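Local atomic coordinates of 3-methylornithine synthase (Methanosarcina barkeri, PDB entry 3T7V), a protein that catalyses the radical-based isomerization of L-lysine to (3R)-3-methyl-D-ornithine in pyrrolysine biosynthesis, using a [4Fe-4S] cluster and S-adenosyl-L-methionine. Residues A[300-304]-A[305-309]; A[89-93]-A[94-98]; A[133-136]-A[137-141]; A[101-105]-A[106-110]; A[156-160]-A[161-165]. All coordinates share one frame; numbering follows the deposited sequence.

Contact 1 of 5, residues A[300-304]-A[305-309]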
loop_
_atom_site.group_PDB
_atom_site.type_symbol
_atom_site.label_atom_id
_atom_site.label_comp_id
_atom_site.label_asym_id
_atom_site.label_seq_id
_atom_site.Cartn_x
_atom_site.Cartn_y
_atom_site.Cartn_z
ATOM N N ILE A 300 -0.462 3.579 -9.413
ATOM C CA ILE A 300 -0.439 4.323 -10.678
ATOM C C ILE A 300 0.534 3.554 -11.564
ATOM O O ILE A 300 1.642 3.248 -11.165
ATOM C CB ILE A 300 0.072 5.758 -10.455
ATOM C CG1 ILE A 300 -0.772 6.448 -9.355
ATOM C CG2 ILE A 300 0.024 6.478 -11.799
ATOM C CD1 ILE A 300 -0.245 7.855 -9.055
ATOM N N LEU A 301 0.150 3.248 -12.787
ATOM C CA LEU A 301 1.066 2.517 -13.653
ATOM C C LEU A 301 1.838 3.431 -14.560
ATOM O O LEU A 301 1.377 4.544 -14.895
ATOM C CB LEU A 301 0.271 1.548 -14.526
ATOM C CG LEU A 301 -0.449 0.458 -13.699
ATOM C CD1 LEU A 301 -1.291 -0.486 -14.565
ATOM C CD2 LEU A 301 0.487 -0.434 -12.887
ATOM N N PRO A 302 3.045 2.972 -14.981
ATOM C CA PRO A 302 3.817 3.673 -15.986
ATOM C C PRO A 302 2.919 3.918 -17.238
ATOM O O PRO A 302 1.981 3.114 -17.511
ATOM C CB PRO A 302 4.915 2.631 -16.303
ATOM C CG PRO A 302 5.144 1.890 -15.034
ATOM C CD PRO A 302 3.677 1.704 -14.602
ATOM N N PRO A 303 3.188 5.033 -17.971
ATOM C CA PRO A 303 2.459 5.411 -19.197
ATOM C C PRO A 303 2.475 4.250 -20.218
ATOM O O PRO A 303 3.553 3.734 -20.524
ATOM C CB PRO A 303 3.249 6.618 -19.720
ATOM C CG PRO A 303 3.849 7.269 -18.528
ATOM C CD PRO A 303 4.084 6.126 -17.512
ATOM N N ASP A 304 1.302 3.904 -20.762
ATOM C CA ASP A 304 1.042 2.644 -21.477
ATOM C C ASP A 304 0.982 1.589 -20.418
ATOM O O ASP A 304 0.036 1.512 -19.644
ATOM C CB ASP A 304 2.134 2.296 -22.503
ATOM C CG ASP A 304 2.588 0.824 -22.409
ATOM O OD1 ASP A 304 1.743 -0.065 -22.674
ATOM O OD2 ASP A 304 3.788 0.576 -22.144
ATOM N N SER A 305 2.037 0.805 -20.390
ATOM C CA SER A 305 2.194 -0.295 -19.551
ATOM C C SER A 305 1.149 -1.411 -19.722
ATOM O O SER A 305 -0.061 -1.203 -19.649
ATOM C CB SER A 305 2.297 0.194 -18.107
ATOM O OG SER A 305 3.036 -0.728 -17.434
ATOM N N GLN A 306 1.650 -2.595 -19.963
ATOM C CA GLN A 306 0.896 -3.827 -19.869
ATOM C C GLN A 306 1.115 -4.377 -18.472
ATOM O O GLN A 306 0.728 -5.500 -18.159
ATOM C CB GLN A 306 1.499 -4.810 -20.842
ATOM C CG GLN A 306 3.013 -4.619 -20.928
ATOM C CD GLN A 306 3.719 -5.625 -21.815
ATOM O OE1 GLN A 306 4.207 -6.646 -21.321
ATOM N NE2 GLN A 306 3.797 -5.342 -23.126
ATOM N N LEU A 307 1.819 -3.619 -17.615
ATOM C CA LEU A 307 2.155 -4.172 -16.271
ATOM C C LEU A 307 0.896 -4.364 -15.461
ATOM O O LEU A 307 -0.116 -3.691 -15.650
ATOM C CB LEU A 307 3.079 -3.230 -15.478
ATOM C CG LEU A 307 4.506 -3.059 -16.096
ATOM C CD1 LEU A 307 5.319 -2.079 -15.280
ATOM C CD2 LEU A 307 5.207 -4.402 -16.186
ATOM N N GLU A 308 0.976 -5.261 -14.499
ATOM C CA GLU A 308 -0.232 -5.602 -13.664
ATOM C C GLU A 308 -0.225 -4.865 -12.324
ATOM O O GLU A 308 0.816 -4.362 -11.835
ATOM C CB GLU A 308 -0.227 -7.137 -13.436
ATOM C CG GLU A 308 -0.545 -7.793 -14.820
ATOM C CD GLU A 308 -0.513 -9.255 -14.946
ATOM O OE1 GLU A 308 -0.453 -9.937 -13.911
ATOM O OE2 GLU A 308 -0.573 -9.716 -16.148
ATOM N N GLY A 309 -1.415 -4.728 -11.751
ATOM C CA GLY A 309 -1.570 -4.414 -10.310
ATOM C C GLY A 309 -1.548 -5.762 -9.561
ATOM O O GLY A 309 -1.169 -6.806 -10.090
#
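Leu-301 reaches across the mouth of a tight loop to the returning chain, with Ser-305 filling the bend between them. Followed outward, its CB lies 4.3 Å from Ser-305 CB. Beyond CG the two methyls part: CD1 rests 3.6 Å from the carbonyl O of Leu-307, and CD2 is a looser 4.1 Å from Glu-308 O. CG stands anti to the carbonyl carbon (chi1 -64°), which turns both methyls toward the 307-308 backbone.

Pro-302 makes the second bridge. Its ring lies at about a right angle to the Leu-307 side chain, CG meeting Leu-307 CD1 at 4.0 Å, while its CD comes within 3.8 Å of Ser-305 OG. The hydroxyl is held within its own turn: Leu-307 N donates to Ser-305 OG at 3.1 Å with an angle of 152°, an ST turn that fixes the chain as it reverses. Asp-304, at the bend, is poorly ordered.

Outside the loop, Pro-302 packs on Thr-99 and Leu-103 of helix 93-103, and Leu-307 on Ile-65 and Leu-91. Arg-320 NH1 bonds Leu-307 O, and Glu-308 OE1 is taken by Tyr-80 OH. This is a loop leaving the C-terminal end of parallel strand 296-300 in a TIM-barrel-type radical SAM fold, just beyond Ser-299, which binds (3R)-3-methyl-D-ornithine; the Leu-301 side chain lies about 7 Å from the bound 5-amino-D-isoleucine.

Contact 2 of 5, residues A[89-93]-A[94-98]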
loop_
_atom_site.group_PDB
_atom_site.type_symbol
_atom_site.label_atom_id
_atom_site.label_comp_id
_atom_site.label_asym_id
_atom_site.label_seq_id
_atom_site.Cartn_x
_atom_site.Cartn_y
_atom_site.Cartn_z
ATOM N N TYR A 89 5.010 -13.225 -15.626
ATOM C CA TYR A 89 6.068 -12.594 -16.385
ATOM C C TYR A 89 7.197 -12.170 -15.488
ATOM O O TYR A 89 6.990 -11.986 -14.261
ATOM C CB TYR A 89 5.506 -11.395 -17.207
ATOM C CG TYR A 89 5.003 -10.213 -16.371
ATOM C CD1 TYR A 89 3.646 -10.027 -16.109
ATOM C CD2 TYR A 89 5.926 -9.257 -15.856
ATOM C CE1 TYR A 89 3.190 -8.944 -15.375
ATOM C CE2 TYR A 89 5.477 -8.166 -15.049
ATOM C CZ TYR A 89 4.123 -8.014 -14.871
ATOM O OH TYR A 89 3.708 -6.939 -14.104
ATOM N N ARG A 90 8.347 -11.898 -16.076
ATOM C CA ARG A 90 9.538 -11.410 -15.318
ATOM C C ARG A 90 10.209 -10.438 -16.258
ATOM O O ARG A 90 10.708 -10.825 -17.326
ATOM C CB ARG A 90 10.431 -12.576 -14.964
ATOM C CG ARG A 90 11.676 -12.153 -14.191
ATOM C CD ARG A 90 12.587 -13.349 -13.894
ATOM N NE ARG A 90 11.918 -14.391 -13.048
ATOM C CZ ARG A 90 11.590 -15.631 -13.402
ATOM N NH1 ARG A 90 11.689 -16.064 -14.715
ATOM N NH2 ARG A 90 11.150 -16.456 -12.515
ATOM N N LEU A 91 10.127 -9.145 -15.960
ATOM C CA LEU A 91 10.664 -8.099 -16.893
ATOM C C LEU A 91 12.161 -8.334 -17.064
ATOM O O LEU A 91 12.914 -8.629 -16.119
ATOM C CB LEU A 91 10.478 -6.713 -16.315
ATOM C CG LEU A 91 9.012 -6.317 -16.076
ATOM C CD1 LEU A 91 9.007 -4.892 -15.557
ATOM C CD2 LEU A 91 8.161 -6.453 -17.383
ATOM N N THR A 92 12.618 -8.220 -18.345
ATOM C CA THR A 92 14.034 -8.242 -18.581
ATOM C C THR A 92 14.673 -6.856 -18.230
ATOM O O THR A 92 13.922 -5.885 -18.057
ATOM C CB THR A 92 14.329 -8.484 -20.092
ATOM O OG1 THR A 92 13.778 -7.369 -20.808
ATOM C CG2 THR A 92 13.754 -9.800 -20.533
ATOM N N MET A 93 16.016 -6.793 -18.192
ATOM C CA MET A 93 16.664 -5.525 -17.939
ATOM C C MET A 93 16.264 -4.493 -18.962
ATOM O O MET A 93 16.076 -3.315 -18.609
ATOM C CB MET A 93 18.196 -5.723 -17.928
ATOM C CG MET A 93 18.936 -4.484 -17.439
ATOM S SD MET A 93 18.283 -3.922 -15.809
ATOM C CE MET A 93 17.874 -5.425 -14.873
ATOM N N GLU A 94 16.172 -4.876 -20.276
ATOM C CA GLU A 94 15.770 -3.906 -21.256
ATOM C C GLU A 94 14.352 -3.358 -21.024
ATOM O O GLU A 94 14.073 -2.165 -21.177
ATOM C CB GLU A 94 15.864 -4.511 -22.669
ATOM C CG GLU A 94 17.294 -4.695 -23.156
ATOM C CD GLU A 94 18.028 -5.890 -22.544
ATOM O OE1 GLU A 94 17.512 -6.801 -21.757
ATOM O OE2 GLU A 94 19.254 -5.950 -22.883
ATOM N N GLU A 95 13.431 -4.260 -20.613
ATOM C CA GLU A 95 12.063 -3.812 -20.318
ATOM C C GLU A 95 12.040 -2.918 -19.075
ATOM O O GLU A 95 11.250 -1.931 -19.052
ATOM C CB GLU A 95 11.176 -5.048 -19.992
ATOM C CG GLU A 95 10.810 -5.860 -21.260
ATOM C CD GLU A 95 9.906 -7.096 -20.996
ATOM O OE1 GLU A 95 10.386 -7.996 -20.299
ATOM O OE2 GLU A 95 8.736 -7.163 -21.520
ATOM N N ILE A 96 12.911 -3.171 -18.086
ATOM C CA ILE A 96 12.956 -2.295 -16.903
ATOM C C ILE A 96 13.491 -0.919 -17.304
ATOM O O ILE A 96 12.931 0.078 -16.899
ATOM C CB ILE A 96 13.837 -2.952 -15.810
ATOM C CG1 ILE A 96 13.104 -4.223 -15.302
ATOM C CG2 ILE A 96 14.167 -1.926 -14.687
ATOM C CD1 ILE A 96 13.913 -5.246 -14.528
ATOM N N LYS A 97 14.523 -0.892 -18.122
ATOM C CA LYS A 97 15.064 0.399 -18.529
ATOM C C LYS A 97 14.057 1.172 -19.407
ATOM O O LYS A 97 13.880 2.392 -19.200
ATOM C CB LYS A 97 16.408 0.213 -19.287
ATOM C CG LYS A 97 17.534 -0.112 -18.325
ATOM C CD LYS A 97 18.821 -0.293 -19.093
ATOM C CE LYS A 97 19.951 -0.651 -18.129
ATOM N NZ LYS A 97 21.126 -1.168 -18.854
ATOM N N GLU A 98 13.327 0.479 -20.291
ATOM C CA GLU A 98 12.336 1.165 -21.078
ATOM C C GLU A 98 11.237 1.702 -20.195
ATOM O O GLU A 98 10.779 2.846 -20.389
ATOM C CB GLU A 98 11.829 0.227 -22.145
ATOM C CG GLU A 98 10.639 0.769 -22.962
ATOM C CD GLU A 98 11.021 1.976 -23.825
ATOM O OE1 GLU A 98 12.064 1.831 -24.524
ATOM O OE2 GLU A 98 10.278 3.037 -23.821
#
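Glu-95 OE1 receives the backbone N-H of Thr-92 at 3.0 Å, almost straight at 167°, through the lone pair turned away from OE2; the Thr-92 hydroxyl adds a weak bond to the same oxygen. In return Glu-95 N donates to Thr-92 OG1 at 3.1 Å. The two reciprocal bonds make a capping box, with Thr-92 as N-cap of helix 93-103. Thr-92 OG1 sits between its own backbone N and carbonyl carbon (chi1 63°), facing the first helical turn, and the Glu-95 carboxylate swings back over the N-cap to meet the incoming chain.

Behind the box, Ile-96 N bonds Thr-92 O at 2.9 Å and Lys-97 N bonds Met-93 O, starting the regular helical pattern. Leu-91 lies next to the box: its CB touches Ile-96 CG1 at 3.8 Å, and its CD2 approaches Glu-95 OE1. Met-93, bent at chi2 and chi3, folds its CE toward Ile-96 CD1, 4.0 Å away.

The cap closes the loop from strand 58-68 into the helix. Leu-91 packs on Phe-67 of that strand, Arg-90 forms a salt bridge with Asp-118, and Ile-96 and Met-93 lie against helix 126-139 through Leu-131, Val-135 and Ile-134.

Contact 3 of 5, residues A[133-136]-A[137-141]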
loop_
_atom_site.group_PDB
_atom_site.type_symbol
_atom_site.label_atom_id
_atom_site.label_comp_id
_atom_site.label_asym_id
_atom_site.label_seq_id
_atom_site.Cartn_x
_atom_site.Cartn_y
_atom_site.Cartn_z
ATOM N N GLN A 133 19.820 -1.046 -7.930
ATOM C CA GLN A 133 20.887 -0.116 -8.326
ATOM C C GLN A 133 20.545 0.484 -9.689
ATOM O O GLN A 133 20.690 1.689 -9.883
ATOM C CB GLN A 133 22.201 -0.878 -8.396
ATOM C CG GLN A 133 23.367 0.023 -8.885
ATOM C CD GLN A 133 24.680 -0.712 -9.000
ATOM O OE1 GLN A 133 24.835 -1.786 -8.499
ATOM N NE2 GLN A 133 25.611 -0.154 -9.742
ATOM N N ILE A 134 20.110 -0.312 -10.661
ATOM C CA ILE A 134 19.808 0.190 -12.004
ATOM C C ILE A 134 18.677 1.131 -11.978
ATOM O O ILE A 134 18.744 2.207 -12.618
ATOM C CB ILE A 134 19.582 -0.986 -13.005
ATOM C CG1 ILE A 134 20.929 -1.668 -13.276
ATOM C CG2 ILE A 134 18.936 -0.488 -14.294
ATOM C CD1 ILE A 134 20.801 -3.028 -13.886
ATOM N N VAL A 135 17.591 0.783 -11.280
ATOM C CA VAL A 135 16.491 1.729 -11.215
ATOM C C VAL A 135 16.876 3.050 -10.511
ATOM O O VAL A 135 16.469 4.147 -10.937
ATOM C CB VAL A 135 15.273 1.073 -10.486
ATOM C CG1 VAL A 135 14.151 2.118 -10.303
ATOM C CG2 VAL A 135 14.786 -0.154 -11.330
ATOM N N LYS A 136 17.669 3.000 -9.434
ATOM C CA LYS A 136 18.069 4.226 -8.725
ATOM C C LYS A 136 18.950 5.054 -9.682
ATOM O O LYS A 136 18.824 6.282 -9.735
ATOM C CB LYS A 136 18.825 3.876 -7.461
ATOM C CG LYS A 136 18.999 5.071 -6.530
ATOM C CD LYS A 136 17.680 5.360 -5.833
ATOM C CE LYS A 136 17.917 6.443 -4.836
ATOM N NZ LYS A 136 16.634 6.594 -4.007
ATOM N N GLU A 137 19.857 4.378 -10.421
ATOM C CA GLU A 137 20.726 5.121 -11.365
ATOM C C GLU A 137 19.919 5.785 -12.488
ATOM O O GLU A 137 20.273 6.891 -12.937
ATOM C CB GLU A 137 21.743 4.161 -11.977
ATOM C CG GLU A 137 22.887 3.772 -11.055
ATOM C CD GLU A 137 23.793 2.733 -11.734
ATOM O OE1 GLU A 137 23.464 2.201 -12.876
ATOM O OE2 GLU A 137 24.809 2.418 -11.094
ATOM N N GLU A 138 18.862 5.114 -12.952
ATOM C CA GLU A 138 18.007 5.629 -14.031
ATOM C C GLU A 138 17.150 6.750 -13.554
ATOM O O GLU A 138 17.029 7.803 -14.231
ATOM C CB GLU A 138 17.076 4.538 -14.593
ATOM C CG GLU A 138 17.819 3.492 -15.423
ATOM C CD GLU A 138 18.510 4.037 -16.668
ATOM O OE1 GLU A 138 19.597 3.535 -16.980
ATOM O OE2 GLU A 138 18.012 5.018 -17.326
ATOM N N LEU A 139 16.528 6.584 -12.375
ATOM C CA LEU A 139 15.492 7.554 -11.974
ATOM C C LEU A 139 15.876 8.569 -10.918
ATOM O O LEU A 139 15.314 9.655 -10.849
ATOM C CB LEU A 139 14.258 6.765 -11.407
ATOM C CG LEU A 139 13.578 5.838 -12.400
ATOM C CD1 LEU A 139 12.409 5.100 -11.683
ATOM C CD2 LEU A 139 13.091 6.656 -13.572
ATOM N N GLY A 140 16.780 8.196 -10.043
ATOM C CA GLY A 140 17.145 9.094 -8.944
ATOM C C GLY A 140 16.077 9.340 -7.866
ATOM O O GLY A 140 16.326 10.050 -6.932
ATOM N N LEU A 141 14.919 8.741 -8.006
ATOM C CA LEU A 141 13.753 9.012 -7.156
ATOM C C LEU A 141 13.825 8.121 -5.972
ATOM O O LEU A 141 14.500 7.056 -5.943
ATOM C CB LEU A 141 12.431 8.565 -7.909
ATOM C CG LEU A 141 11.985 9.534 -9.035
ATOM C CD1 LEU A 141 10.847 8.886 -9.790
ATOM C CD2 LEU A 141 11.539 10.869 -8.393
#
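Lys-136 NZ donates to Leu-141 O at 2.9 Å, arriving from above the carbonyl plane. CG is anti to the backbone N (chi1 -167°) and the chain bends at chi2, carrying the ammonium past the helix end. One turn earlier, Gln-133 and Glu-137 run side by side. Gln-133 NE2 donates to Glu-137 OE2 at 3.0 Å (169°), a bond that lies in the amide plane but meets the carboxylate from above, the two planes standing 83° apart. On the inner side, Val-135 CG1 packs on Leu-139 CD1 at 3.7 Å.

Backbone bonds set these spacings, the last being Gly-140 N to Lys-136 O at 2.8 Å; Gly-140 then leaves the helix with positive phi. Farther out, Val-135 and Leu-139 face strand 110-115, and Glu-138 pairs with Lys-104.

The Lys-136 ammonium thus has two carbonyl partners, Leu-141 O and Gly-162 O, just past the helix end, where a positive charge would be expected to suit the helix dipole.

Contact 4 of 5, residues A[101-105]-A[106-110]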
loop_
_atom_site.group_PDB
_atom_site.type_symbol
_atom_site.label_atom_id
_atom_site.label_comp_id
_atom_site.label_asym_id
_atom_site.label_seq_id
_atom_site.Cartn_x
_atom_site.Cartn_y
_atom_site.Cartn_z
ATOM N N LYS A 101 12.399 4.881 -18.567
ATOM C CA LYS A 101 12.480 6.066 -19.458
ATOM C C LYS A 101 11.111 6.754 -19.475
ATOM O O LYS A 101 11.046 7.999 -19.566
ATOM C CB LYS A 101 12.896 5.666 -20.847
ATOM C CG LYS A 101 14.388 5.364 -20.837
ATOM C CD LYS A 101 14.932 5.092 -22.252
ATOM C CE LYS A 101 16.257 4.334 -22.256
ATOM N NZ LYS A 101 16.656 4.132 -23.709
ATOM N N THR A 102 10.016 5.988 -19.361
ATOM C CA THR A 102 8.720 6.583 -19.488
ATOM C C THR A 102 8.317 7.308 -18.205
ATOM O O THR A 102 7.345 8.040 -18.206
ATOM C CB THR A 102 7.596 5.536 -19.856
ATOM O OG1 THR A 102 7.386 4.604 -18.789
ATOM C CG2 THR A 102 7.965 4.738 -21.050
ATOM N N LEU A 103 9.065 7.087 -17.099
ATOM C CA LEU A 103 8.723 7.639 -15.792
ATOM C C LEU A 103 9.472 8.947 -15.533
ATOM O O LEU A 103 9.065 9.779 -14.666
ATOM C CB LEU A 103 9.105 6.638 -14.665
ATOM C CG LEU A 103 8.261 5.386 -14.804
ATOM C CD1 LEU A 103 8.650 4.465 -13.702
ATOM C CD2 LEU A 103 6.772 5.671 -14.819
ATOM N N LYS A 104 10.591 9.139 -16.265
ATOM C CA LYS A 104 11.484 10.293 -15.934
ATOM C C LYS A 104 10.741 11.579 -16.222
ATOM O O LYS A 104 10.277 11.801 -17.341
ATOM C CB LYS A 104 12.737 10.198 -16.812
ATOM C CG LYS A 104 13.597 9.018 -16.380
ATOM C CD LYS A 104 14.830 8.911 -17.321
ATOM C CE LYS A 104 15.501 7.574 -17.062
ATOM N NZ LYS A 104 16.741 7.467 -17.855
ATOM N N GLY A 105 10.735 12.419 -15.184
ATOM C CA GLY A 105 10.054 13.726 -15.277
ATOM C C GLY A 105 8.542 13.680 -15.382
ATOM O O GLY A 105 7.942 14.691 -15.682
ATOM N N ALA A 106 7.914 12.547 -15.046
ATOM C CA ALA A 106 6.485 12.427 -15.136
ATOM C C ALA A 106 5.786 13.034 -13.955
ATOM O O ALA A 106 4.591 13.334 -14.086
ATOM C CB ALA A 106 6.031 10.958 -15.313
ATOM N N GLY A 107 6.466 13.243 -12.830
ATOM C CA GLY A 107 5.816 13.893 -11.705
ATOM C C GLY A 107 5.642 12.974 -10.530
ATOM O O GLY A 107 5.007 13.368 -9.501
ATOM N N PHE A 108 6.182 11.730 -10.602
ATOM C CA PHE A 108 6.113 10.847 -9.417
ATOM C C PHE A 108 7.069 11.261 -8.280
ATOM O O PHE A 108 8.152 11.788 -8.480
ATOM C CB PHE A 108 6.475 9.388 -9.801
ATOM C CG PHE A 108 5.462 8.779 -10.716
ATOM C CD1 PHE A 108 4.247 8.348 -10.166
ATOM C CD2 PHE A 108 5.739 8.605 -12.097
ATOM C CE1 PHE A 108 3.303 7.727 -10.959
ATOM C CE2 PHE A 108 4.772 8.010 -12.909
ATOM C CZ PHE A 108 3.568 7.565 -12.339
ATOM N N HIS A 109 6.582 11.059 -7.050
ATOM C CA HIS A 109 7.418 11.231 -5.851
ATOM C C HIS A 109 8.197 10.016 -5.445
ATOM O O HIS A 109 9.250 10.148 -4.813
ATOM C CB HIS A 109 6.559 11.669 -4.628
ATOM C CG HIS A 109 5.823 12.933 -4.881
ATOM N ND1 HIS A 109 4.548 12.930 -5.371
ATOM C CD2 HIS A 109 6.204 14.247 -4.761
ATOM C CE1 HIS A 109 4.157 14.198 -5.591
ATOM N NE2 HIS A 109 5.165 15.006 -5.209
ATOM N N MET A 110 7.771 8.833 -5.905
ATOM C CA MET A 110 8.382 7.590 -5.472
ATOM C C MET A 110 7.982 6.549 -6.493
ATOM O O MET A 110 6.933 6.701 -7.196
ATOM C CB MET A 110 7.854 7.212 -4.083
ATOM C CG MET A 110 8.553 5.895 -3.539
ATOM S SD MET A 110 8.490 5.782 -1.727
ATOM C CE MET A 110 6.732 5.729 -1.522
HETATM O O HOH W 1 8.563 10.960 -12.299
#
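Leu-103 and Phe-108 lean together at a slant across the turn that ends helix 93-103. The Leu-103 methyl CD2 approaches the ring obliquely, lying 3.6 Å from Phe-108 CE2 and 4.1 Å from CD2 of the same ring. Each side chain has its CG anti to its carbonyl carbon (chi1 -65° and -66°), which brings the leucine tip and one flank of the ring to the same inner side of the turn.

Beneath them the backbone folds in a type II beta turn from Leu-103 to Ala-106, with Gly-105 taking its positive phi. Ala-106 N closes it by donating to Leu-103 O at 3.0 Å, from above the carbonyl plane, and Ala-106 CB sits 3.3 Å from the same oxygen. That carbonyl has another partner: water 1 donates to Leu-103 O at 2.7 Å and accepts from Phe-108 N at 3.0 Å, linking the two backbone groups through one water. Gly-107 follows with a wide positive phi of 113°.

The hydrophobic pair faces strand 58-68, both residues touching Cys-63. Leu-103 also meets Leu-139 of helix 126-139 and the loop residue Pro-303, so the Leu-103/Phe-108 side of the turn is buried where the chain passes into strand 110-115.

Contact 5 of 5, residues A[156-160]-A[161-165]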
loop_
_atom_site.group_PDB
_atom_site.type_symbol
_atom_site.label_atom_id
_atom_site.label_comp_id
_atom_site.label_asym_id
_atom_site.label_seq_id
_atom_site.Cartn_x
_atom_site.Cartn_y
_atom_site.Cartn_z
ATOM N N LEU A 156 19.938 -4.985 3.653
ATOM C CA LEU A 156 21.044 -4.047 3.909
ATOM C C LEU A 156 21.727 -3.645 2.593
ATOM O O LEU A 156 21.980 -2.428 2.365
ATOM C CB LEU A 156 21.964 -4.820 4.890
ATOM C CG LEU A 156 23.306 -4.431 5.213
ATOM C CD1 LEU A 156 23.679 -5.317 6.441
ATOM C CD2 LEU A 156 24.247 -4.533 4.043
ATOM N N LYS A 157 21.896 -4.585 1.657
ATOM C CA LYS A 157 22.521 -4.248 0.383
ATOM C C LYS A 157 21.613 -3.354 -0.478
ATOM O O LYS A 157 22.108 -2.426 -1.181
ATOM C CB LYS A 157 22.906 -5.494 -0.361
ATOM C CG LYS A 157 24.109 -6.199 0.299
ATOM C CD LYS A 157 24.258 -7.529 -0.423
ATOM C CE LYS A 157 25.567 -8.114 -0.033
ATOM N NZ LYS A 157 25.317 -9.579 0.124
ATOM N N ALA A 158 20.317 -3.629 -0.421
ATOM C CA ALA A 158 19.413 -2.788 -1.211
ATOM C C ALA A 158 19.312 -1.368 -0.696
ATOM O O ALA A 158 19.174 -0.447 -1.486
ATOM C CB ALA A 158 18.050 -3.423 -1.311
ATOM N N ARG A 159 19.455 -1.197 0.619
ATOM C CA ARG A 159 19.519 0.144 1.245
ATOM C C ARG A 159 20.726 0.907 0.719
ATOM O O ARG A 159 20.645 2.076 0.321
ATOM C CB ARG A 159 19.525 0.010 2.752
ATOM C CG ARG A 159 19.635 1.379 3.463
ATOM C CD ARG A 159 18.453 2.285 3.222
ATOM N NE ARG A 159 18.660 3.537 3.912
ATOM C CZ ARG A 159 17.883 4.602 3.751
ATOM N NH1 ARG A 159 16.795 4.535 2.979
ATOM N NH2 ARG A 159 18.134 5.676 4.463
ATOM N N GLU A 160 21.859 0.221 0.658
ATOM C CA GLU A 160 23.099 0.874 0.166
ATOM C C GLU A 160 23.012 1.297 -1.314
ATOM O O GLU A 160 23.600 2.310 -1.694
ATOM C CB GLU A 160 24.277 -0.076 0.455
ATOM C CG GLU A 160 25.632 0.588 0.242
ATOM C CD GLU A 160 25.987 1.814 1.129
ATOM O OE1 GLU A 160 25.525 2.044 2.304
ATOM O OE2 GLU A 160 26.841 2.544 0.614
ATOM N N LYS A 161 22.183 0.581 -2.117
ATOM C CA LYS A 161 21.935 0.931 -3.518
ATOM C C LYS A 161 20.850 1.991 -3.752
ATOM O O LYS A 161 20.618 2.375 -4.863
ATOM C CB LYS A 161 21.600 -0.286 -4.401
ATOM C CG LYS A 161 22.694 -1.331 -4.422
ATOM C CD LYS A 161 24.011 -0.770 -4.920
ATOM C CE LYS A 161 24.877 -1.954 -5.376
ATOM N NZ LYS A 161 26.196 -1.500 -5.843
ATOM N N GLY A 162 20.147 2.369 -2.683
ATOM C CA GLY A 162 19.215 3.523 -2.729
ATOM C C GLY A 162 17.766 3.191 -2.456
ATOM O O GLY A 162 16.900 4.062 -2.602
ATOM N N ALA A 163 17.473 2.011 -1.950
ATOM C CA ALA A 163 16.095 1.777 -1.523
ATOM C C ALA A 163 15.756 2.631 -0.276
ATOM O O ALA A 163 16.535 2.717 0.658
ATOM C CB ALA A 163 15.895 0.282 -1.235
ATOM N N ASN A 164 14.605 3.299 -0.319
ATOM C CA ASN A 164 14.184 4.176 0.752
ATOM C C ASN A 164 13.053 3.617 1.626
ATOM O O ASN A 164 12.999 4.000 2.814
ATOM C CB ASN A 164 13.653 5.493 0.150
ATOM C CG ASN A 164 14.738 6.251 -0.549
ATOM O OD1 ASN A 164 15.558 6.934 0.119
ATOM N ND2 ASN A 164 14.826 6.059 -1.807
ATOM N N PHE A 165 12.090 2.884 1.089
ATOM C CA PHE A 165 10.928 2.375 1.813
ATOM C C PHE A 165 10.917 0.877 1.620
ATOM O O PHE A 165 11.226 0.352 0.537
ATOM C CB PHE A 165 9.653 3.000 1.148
ATOM C CG PHE A 165 8.886 3.933 1.988
ATOM C CD1 PHE A 165 8.010 3.384 2.978
ATOM C CD2 PHE A 165 8.931 5.285 1.785
ATOM C CE1 PHE A 165 7.225 4.239 3.746
ATOM C CE2 PHE A 165 8.152 6.163 2.567
ATOM C CZ PHE A 165 7.295 5.631 3.524
HETATM O O HOH W 2 14.568 6.499 3.363
#
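The Arg-159 guanidinium meets the following strand with its edge: Asn-164 CA lies in its plane at 3.5 Å from NH1, and the carbonyl of Ala-163 lies near that plane. This is the helix-to-strand corner of a beta-alpha-beta unit, closed by a Schellman motif at the end of helix 152-160. Arg-159 NH1 donates to Ala-163 O at 3.0 Å, in the carbonyl plane and on a lone pair. The side chain leaves with CG anti to the backbone N (chi1 178°) and bends at chi2, running on past the helix end to the strand; its CD also passes 3.2 Å from Ala-163 O.

The motif itself centres on Ala-158 O, which accepts Ala-163 N at 3.0 Å (165°) and two weak bonds from Lys-161 N and Gly-162 N. Gly-162 N makes a sounder bond to Arg-159 O at 3.1 Å. Gly-162 turns the chain with positive phi, and strand 163-165 departs at 106° to the helix.

On the buried side, Ala-158 and Ala-163 pack with Tyr-202; the Lys-161 side chain lies against Val-129 and Val-132 of helix 126-139. Water 2 extends the arginine's grip, accepting from Arg-159 NH1 and donating to Asn-164 O, each at 3.0 Å.

In the fold
Contacts 2 and 4 are the two ends of helix 93-103, a capping box at its start and a beta turn at its close. Like contact 4, contacts 3 and 5 are helix exits, joined through Lys-136 and Gly-162 O; contact 3 lies most at the surface and is rich in charge. Contact 1, a loop without helix, is partly buried and lies close to the bound methylornithine: its prolines rest on Leu-103 of contact 4 and its Leu-307 on Leu-91 of contact 2. A salt bridge between Glu-138 and Lys-104 ties contact 3 to contact 4, whereas contacts 2 and 3 meet by packing of Met-93, Ile-96 and the Lys-97 chain on Ile-134 and Val-135. Contacts 1 and 5 stand farthest apart, about 24 Å between centres.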